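Local coordinates for nitrite oxidoreductase subunit B (Kuenenia stuttgartiensis, PDB 7B04), which probably relays electrons through its [4Fe-4S] and [3Fe-4S] clusters as the NarH-like beta subunit of the anammox nitrite oxidoreductase complex, at residues 160-172 / 309-321. Sequence-based numbering, arbitrary orientation.
Sequences TLPEHSRWFFYLQ and RWAPRAYLRQMFG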
# COMPACT_ATOMS: atom_id res chain seq x y z
N THR A 160 -1.10 0.37 -26.54
CA THR A 160 -0.13 -0.57 -27.11
C THR A 160 1.22 0.13 -27.23
O THR A 160 1.33 1.36 -27.17
CB THR A 160 -0.58 -1.08 -28.49
OG1 THR A 160 0.35 -2.07 -28.95
CG2 THR A 160 -0.59 0.07 -29.49
N LEU A 161 2.26 -0.68 -27.38
CA LEU A 161 3.58 -0.16 -27.68
C LEU A 161 3.59 0.33 -29.13
O LEU A 161 2.85 -0.19 -29.97
CB LEU A 161 4.64 -1.23 -27.45
CG LEU A 161 4.97 -1.61 -26.00
CD1 LEU A 161 5.89 -2.82 -25.97
CD2 LEU A 161 5.59 -0.46 -25.21
N PRO A 162 4.45 1.30 -29.46
CA PRO A 162 5.56 1.89 -28.69
C PRO A 162 5.17 2.92 -27.63
O PRO A 162 5.87 3.08 -26.63
CB PRO A 162 6.38 2.59 -29.79
CG PRO A 162 5.93 1.95 -31.10
CD PRO A 162 4.49 1.76 -30.87
N GLU A 163 4.02 3.59 -27.81
CA GLU A 163 3.55 4.61 -26.88
C GLU A 163 2.08 4.35 -26.54
O GLU A 163 1.25 4.20 -27.44
CB GLU A 163 3.70 6.02 -27.45
CG GLU A 163 5.10 6.44 -27.86
CD GLU A 163 5.10 7.78 -28.58
OE1 GLU A 163 4.00 8.33 -28.74
OE2 GLU A 163 6.18 8.27 -28.98
N HIS A 164 1.78 4.32 -25.25
CA HIS A 164 0.41 4.07 -24.79
C HIS A 164 -0.41 5.34 -24.95
O HIS A 164 -0.03 6.41 -24.47
CB HIS A 164 0.41 3.66 -23.32
CG HIS A 164 1.02 2.31 -23.05
ND1 HIS A 164 1.01 1.74 -21.79
CD2 HIS A 164 1.64 1.42 -23.86
CE1 HIS A 164 1.59 0.56 -21.84
NE2 HIS A 164 1.99 0.35 -23.08
N SER A 165 -1.55 5.22 -25.64
CA SER A 165 -2.47 6.35 -25.76
C SER A 165 -2.94 6.81 -24.39
O SER A 165 -2.88 8.00 -24.06
CB SER A 165 -3.66 5.97 -26.65
OG SER A 165 -4.40 4.92 -26.06
N ARG A 166 -3.41 5.88 -23.57
CA ARG A 166 -3.75 6.14 -22.18
C ARG A 166 -2.58 5.67 -21.32
O ARG A 166 -2.26 4.48 -21.31
CB ARG A 166 -5.04 5.41 -21.79
CG ARG A 166 -5.67 5.86 -20.48
CD ARG A 166 -7.03 5.21 -20.29
NE ARG A 166 -7.99 5.65 -21.30
CZ ARG A 166 -9.22 5.15 -21.44
NH1 ARG A 166 -9.62 4.17 -20.65
NH2 ARG A 166 -10.02 5.61 -22.39
N TRP A 167 -1.94 6.60 -20.61
CA TRP A 167 -0.66 6.29 -20.01
C TRP A 167 -0.45 7.06 -18.71
O TRP A 167 -1.04 8.12 -18.49
CB TRP A 167 0.49 6.62 -20.97
CG TRP A 167 0.61 8.09 -21.26
CD1 TRP A 167 -0.05 8.79 -22.23
CD2 TRP A 167 1.41 9.04 -20.55
NE1 TRP A 167 0.31 10.11 -22.17
CE2 TRP A 167 1.20 10.29 -21.15
CE3 TRP A 167 2.29 8.95 -19.47
CZ2 TRP A 167 1.84 11.45 -20.71
CZ3 TRP A 167 2.92 10.10 -19.03
CH2 TRP A 167 2.69 11.33 -19.65
N PHE A 168 0.42 6.50 -17.87
CA PHE A 168 0.94 7.12 -16.67
C PHE A 168 2.09 6.27 -16.16
O PHE A 168 2.10 5.05 -16.35
CB PHE A 168 -0.14 7.29 -15.58
CG PHE A 168 -0.47 6.02 -14.84
CD1 PHE A 168 0.01 5.81 -13.56
CD2 PHE A 168 -1.27 5.06 -15.41
CE1 PHE A 168 -0.31 4.66 -12.86
CE2 PHE A 168 -1.59 3.90 -14.73
CZ PHE A 168 -1.10 3.70 -13.45
N PHE A 169 3.07 6.91 -15.53
CA PHE A 169 4.22 6.22 -14.98
C PHE A 169 4.59 6.85 -13.65
O PHE A 169 4.04 7.88 -13.25
CB PHE A 169 5.41 6.22 -15.96
CG PHE A 169 6.04 7.58 -16.16
CD1 PHE A 169 5.55 8.44 -17.13
CD2 PHE A 169 7.13 7.98 -15.40
CE1 PHE A 169 6.13 9.68 -17.32
CE2 PHE A 169 7.70 9.22 -15.59
CZ PHE A 169 7.21 10.07 -16.55
N TYR A 170 5.55 6.24 -12.97
CA TYR A 170 5.90 6.59 -11.60
C TYR A 170 7.27 7.24 -11.56
O TYR A 170 8.22 6.73 -12.18
CB TYR A 170 5.86 5.36 -10.70
CG TYR A 170 4.50 4.69 -10.64
CD1 TYR A 170 3.36 5.43 -10.36
CD2 TYR A 170 4.37 3.33 -10.85
CE1 TYR A 170 2.12 4.83 -10.31
CE2 TYR A 170 3.13 2.72 -10.80
CZ TYR A 170 2.01 3.47 -10.53
OH TYR A 170 0.77 2.88 -10.47
N LEU A 171 7.38 8.35 -10.84
CA LEU A 171 8.64 9.06 -10.67
C LEU A 171 9.02 9.02 -9.19
O LEU A 171 8.26 9.49 -8.34
CB LEU A 171 8.53 10.50 -11.16
CG LEU A 171 9.81 11.33 -11.18
CD1 LEU A 171 10.88 10.66 -12.03
CD2 LEU A 171 9.51 12.73 -11.69
N GLN A 172 10.19 8.46 -8.91
CA GLN A 172 10.67 8.25 -7.55
C GLN A 172 11.77 9.26 -7.25
O GLN A 172 12.83 9.23 -7.89
CB GLN A 172 11.18 6.82 -7.36
CG GLN A 172 10.31 5.76 -8.01
CD GLN A 172 10.60 5.58 -9.50
OE1 GLN A 172 11.64 6.01 -9.99
NE2 GLN A 172 9.67 4.97 -10.21
N ARG A 309 9.32 2.44 -21.07
CA ARG A 309 9.25 2.00 -22.46
C ARG A 309 7.95 2.43 -23.14
O ARG A 309 7.89 2.45 -24.37
CB ARG A 309 9.41 0.49 -22.55
CG ARG A 309 8.26 -0.29 -21.94
CD ARG A 309 8.36 -1.77 -22.27
NE ARG A 309 7.21 -2.52 -21.76
CZ ARG A 309 6.95 -3.78 -22.06
NH1 ARG A 309 5.88 -4.38 -21.54
NH2 ARG A 309 7.76 -4.46 -22.87
N TRP A 310 6.92 2.77 -22.37
CA TRP A 310 5.57 2.93 -22.89
C TRP A 310 5.09 4.37 -22.92
O TRP A 310 4.05 4.64 -23.53
CB TRP A 310 4.58 2.11 -22.05
CG TRP A 310 4.48 2.60 -20.64
CD1 TRP A 310 3.58 3.51 -20.16
CD2 TRP A 310 5.31 2.24 -19.54
NE1 TRP A 310 3.80 3.72 -18.82
CE2 TRP A 310 4.86 2.96 -18.42
CE3 TRP A 310 6.40 1.37 -19.39
CZ2 TRP A 310 5.45 2.83 -17.16
CZ3 TRP A 310 6.99 1.25 -18.15
CH2 TRP A 310 6.51 1.98 -17.05
N ALA A 311 5.80 5.29 -22.29
CA ALA A 311 5.32 6.66 -22.21
C ALA A 311 5.60 7.41 -23.51
O ALA A 311 6.51 7.04 -24.26
CB ALA A 311 5.98 7.39 -21.05
N PRO A 312 4.82 8.44 -23.82
CA PRO A 312 5.09 9.25 -25.01
C PRO A 312 6.52 9.78 -24.99
O PRO A 312 6.97 10.34 -23.99
CB PRO A 312 4.07 10.38 -24.91
CG PRO A 312 2.94 9.79 -24.14
CD PRO A 312 3.57 8.85 -23.15
N ARG A 313 7.22 9.59 -26.10
CA ARG A 313 8.63 9.96 -26.14
C ARG A 313 8.82 11.46 -25.99
O ARG A 313 9.79 11.89 -25.37
CB ARG A 313 9.28 9.46 -27.43
CG ARG A 313 9.20 7.95 -27.63
CD ARG A 313 10.17 7.21 -26.72
NE ARG A 313 10.23 5.79 -27.02
CZ ARG A 313 9.46 4.87 -26.45
NH1 ARG A 313 9.59 3.59 -26.79
NH2 ARG A 313 8.56 5.22 -25.54
N ALA A 314 7.88 12.26 -26.49
CA ALA A 314 8.00 13.72 -26.37
C ALA A 314 8.03 14.15 -24.91
O ALA A 314 8.87 14.97 -24.52
CB ALA A 314 6.84 14.40 -27.11
N TYR A 315 7.12 13.61 -24.10
CA TYR A 315 7.13 13.92 -22.68
C TYR A 315 8.42 13.44 -22.02
O TYR A 315 8.99 14.14 -21.18
CB TYR A 315 5.91 13.30 -22.00
CG TYR A 315 5.71 13.71 -20.55
CD1 TYR A 315 5.15 14.94 -20.22
CD2 TYR A 315 6.06 12.85 -19.51
CE1 TYR A 315 4.96 15.31 -18.90
CE2 TYR A 315 5.88 13.22 -18.19
CZ TYR A 315 5.32 14.45 -17.89
OH TYR A 315 5.14 14.81 -16.58
N LEU A 316 8.89 12.25 -22.40
CA LEU A 316 10.09 11.69 -21.79
C LEU A 316 11.34 12.51 -22.12
O LEU A 316 12.19 12.72 -21.25
CB LEU A 316 10.28 10.24 -22.24
CG LEU A 316 9.28 9.19 -21.75
CD1 LEU A 316 9.80 7.79 -22.07
CD2 LEU A 316 8.99 9.33 -20.27
N ARG A 317 11.49 12.98 -23.37
CA ARG A 317 12.65 13.82 -23.70
C ARG A 317 12.65 15.12 -22.91
O ARG A 317 13.71 15.60 -22.51
CB ARG A 317 12.74 14.14 -25.19
CG ARG A 317 12.30 13.10 -26.18
CD ARG A 317 12.30 13.72 -27.57
NE ARG A 317 11.31 13.13 -28.46
CZ ARG A 317 11.52 12.04 -29.19
NH1 ARG A 317 12.69 11.42 -29.12
NH2 ARG A 317 10.57 11.57 -29.98
N GLN A 318 11.48 15.73 -22.72
CA GLN A 318 11.43 16.98 -21.99
C GLN A 318 11.78 16.79 -20.52
O GLN A 318 12.25 17.73 -19.87
CB GLN A 318 10.04 17.61 -22.12
CG GLN A 318 9.54 18.33 -20.88
CD GLN A 318 8.07 18.65 -20.90
OE1 GLN A 318 7.59 19.38 -21.77
NE2 GLN A 318 7.33 18.11 -19.94
N MET A 319 11.66 15.56 -20.01
CA MET A 319 11.93 15.26 -18.61
C MET A 319 13.34 14.74 -18.37
O MET A 319 13.95 15.07 -17.35
CB MET A 319 10.91 14.25 -18.08
CG MET A 319 11.10 13.88 -16.62
SD MET A 319 9.86 12.72 -16.02
CE MET A 319 8.47 13.82 -15.75
N PHE A 320 13.88 13.93 -19.29
CA PHE A 320 15.18 13.30 -19.10
C PHE A 320 16.20 13.70 -20.16
O PHE A 320 17.31 13.14 -20.17
CB PHE A 320 15.03 11.78 -19.08
CG PHE A 320 14.10 11.27 -18.01
CD1 PHE A 320 14.47 11.31 -16.68
CD2 PHE A 320 12.87 10.73 -18.35
CE1 PHE A 320 13.62 10.84 -15.70
CE2 PHE A 320 12.02 10.26 -17.37
CZ PHE A 320 12.40 10.31 -16.04
N GLY A 321 15.87 14.63 -21.04
CA GLY A 321 16.79 15.06 -22.07
C GLY A 321 16.66 14.23 -23.34
O GLY A 321 15.75 13.41 -23.48
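Trp310 is fixed to the 160-172 segment at two points. Its carbonyl O accepts a hydrogen bond from His164 N at 2.9 Å, nearly straight (170°) and in the carbonyl plane, while its indole NE1 donates to Phe168 O at 3.3 Å; that oxygen lies close to the indole plane, but the donor stands above the carbonyl plane of Phe168. Between these bonds, Trp310 CB sits 3.3 Å from the centroid of the His164 ring, a CH-pi contact over the face. Further on, Pro312 CD meets the five-membered ring of Trp167 likewise, 3.4 Å from its centroid, and Trp167 CH2 reaches over one face of the Tyr315 ring. With CG of Trp167 between backbone N and carbonyl carbon (chi1 66°), the indole lies against the start of helix 313-320; an alanine here would probably strip the aromatic face from Pro312 and open a gap beside the Tyr315 ring. The Phe169 ring receives Tyr315 CE2 and Met319 SD at its edge, the sulfur 3.8 Å from CZ, a Met-aromatic contact. In the second shell, Arg313 NH1 and NH2 both grip Arg309 O, His164 ND1 is hydrogen-bonded to Tyr337 OH of subunit A, and Gln172 lines an iron-sulfur cluster pocket. Directional bonds thus set the Trp310 indole while ring packing joins helix 313-320 and its preceding loop to strand 169-173, consistent with a rigid wall beside that pocket.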